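Local atomic coordinates of hypothetical Protein TTHB210 (PDB entry 3VG8), a protein that is of unknown function but assembles into a homodecamer and is controlled by a sigma-E/anti-sigma-E regulatory system in Thermus thermophilus. Residues Met1-Ser4 with Glu5-Gly9. The protein carries 1 engineered substitution. Residues are numbered along the deposited sequence; the frame is centred on the assembly and turned at random.
Sequences MNVS and EALKG
Asn-2 turns its side-chain carbonyl onto the backbone amide of Glu-5, with OD1 2.6 Å from Glu-5 N. The bond is nearly straight at hydrogen (168°), and the amide N-H meets the oxygen almost head-on, at a C=O...N angle of 173°. Placing CG between the backbone N and the carbonyl carbon (chi1 58°) brings OD1 forward to the start of the first turn, where it meets that amide. The same OD1 also lies 3.2 Å from Glu-5 CB, while the Glu-5 carboxylate, its chain bent at chi2, leads away with its plane steeply inclined to that of the Asn-2 amide. Beside this pair, the selenomethionine at Met-1 reaches forward with chi1 and chi2 both extended, then bends at chi3, bringing its terminal CE to 3.6 Å from Glu-5 CB; the two side chains cross at about a right angle. Asn-2 is thus the N-cap of helix 3-10, its side chain occupying an amide that has no preceding helical turn to supply a carbonyl. A weak bond from Ala-6 N to Asn-2 O follows, then regular i to i+4 bonds from Leu-7 N to Val-3 O and from Lys-8 N to Ser-4 O. On the flank carrying Val-3 and Leu-7, CG1 of the former lies 4.2 Å from CG of the latter. Tyr-36 of a second subunit packs on both residues and on Ser-4, whose OG is hydrogen-bonded to Gly-40 O of that subunit.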
# COMPACT_ATOMS: atom_id res chain seq x y z
N MSE F 1 -0.01 -48.59 -8.59
CA MSE F 1 0.25 -47.49 -7.62
C MSE F 1 0.96 -46.31 -8.30
O MSE F 1 1.83 -46.51 -9.16
CB MSE F 1 1.10 -48.01 -6.45
CG MSE F 1 1.52 -46.93 -5.46
SE MSE F 1 2.50 -47.60 -3.93
CE MSE F 1 1.75 -46.45 -2.56
N ASN F 2 0.60 -45.10 -7.91
CA ASN F 2 1.19 -43.90 -8.49
C ASN F 2 2.42 -43.42 -7.71
O ASN F 2 2.65 -43.82 -6.57
CB ASN F 2 0.15 -42.78 -8.56
CG ASN F 2 -0.43 -42.44 -7.20
OD1 ASN F 2 0.28 -41.99 -6.31
ND2 ASN F 2 -1.74 -42.65 -7.04
N VAL F 3 3.20 -42.56 -8.35
CA VAL F 3 4.39 -42.02 -7.72
C VAL F 3 4.05 -41.13 -6.53
O VAL F 3 4.73 -41.18 -5.52
CB VAL F 3 5.24 -41.23 -8.74
CG1 VAL F 3 6.36 -40.49 -8.02
CG2 VAL F 3 5.83 -42.18 -9.76
N SER F 4 2.99 -40.33 -6.64
CA SER F 4 2.64 -39.44 -5.53
C SER F 4 2.47 -40.21 -4.23
O SER F 4 3.04 -39.83 -3.21
CB SER F 4 1.35 -38.66 -5.83
OG SER F 4 0.92 -37.94 -4.67
N GLU F 5 1.68 -41.28 -4.26
CA GLU F 5 1.45 -42.09 -3.06
C GLU F 5 2.73 -42.71 -2.53
O GLU F 5 2.95 -42.76 -1.32
CB GLU F 5 0.40 -43.18 -3.32
CG GLU F 5 -1.04 -42.69 -3.22
CD GLU F 5 -1.41 -42.21 -1.82
OE1 GLU F 5 -1.20 -42.98 -0.86
OE2 GLU F 5 -1.90 -41.07 -1.69
N ALA F 6 3.58 -43.19 -3.43
CA ALA F 6 4.85 -43.78 -3.03
C ALA F 6 5.70 -42.71 -2.32
O ALA F 6 6.41 -43.00 -1.36
CB ALA F 6 5.57 -44.32 -4.25
N LEU F 7 5.62 -41.47 -2.80
CA LEU F 7 6.36 -40.39 -2.17
C LEU F 7 5.75 -40.12 -0.80
O LEU F 7 6.45 -40.11 0.22
CB LEU F 7 6.32 -39.12 -3.02
CG LEU F 7 7.28 -38.99 -4.20
CD1 LEU F 7 7.21 -37.57 -4.76
CD2 LEU F 7 8.71 -39.31 -3.76
N LYS F 8 4.45 -39.88 -0.78
CA LYS F 8 3.76 -39.60 0.47
C LYS F 8 4.08 -40.67 1.47
O LYS F 8 4.35 -40.38 2.64
CB LYS F 8 2.25 -39.55 0.23
CG LYS F 8 1.77 -38.33 -0.52
CD LYS F 8 0.26 -38.24 -0.46
CE LYS F 8 -0.27 -36.86 -0.81
NZ LYS F 8 -1.68 -36.70 -0.32
N GLY F 9 4.09 -41.92 1.00
CA GLY F 9 4.39 -43.04 1.87
C GLY F 9 5.78 -43.01 2.48
O GLY F 9 5.95 -43.43 3.62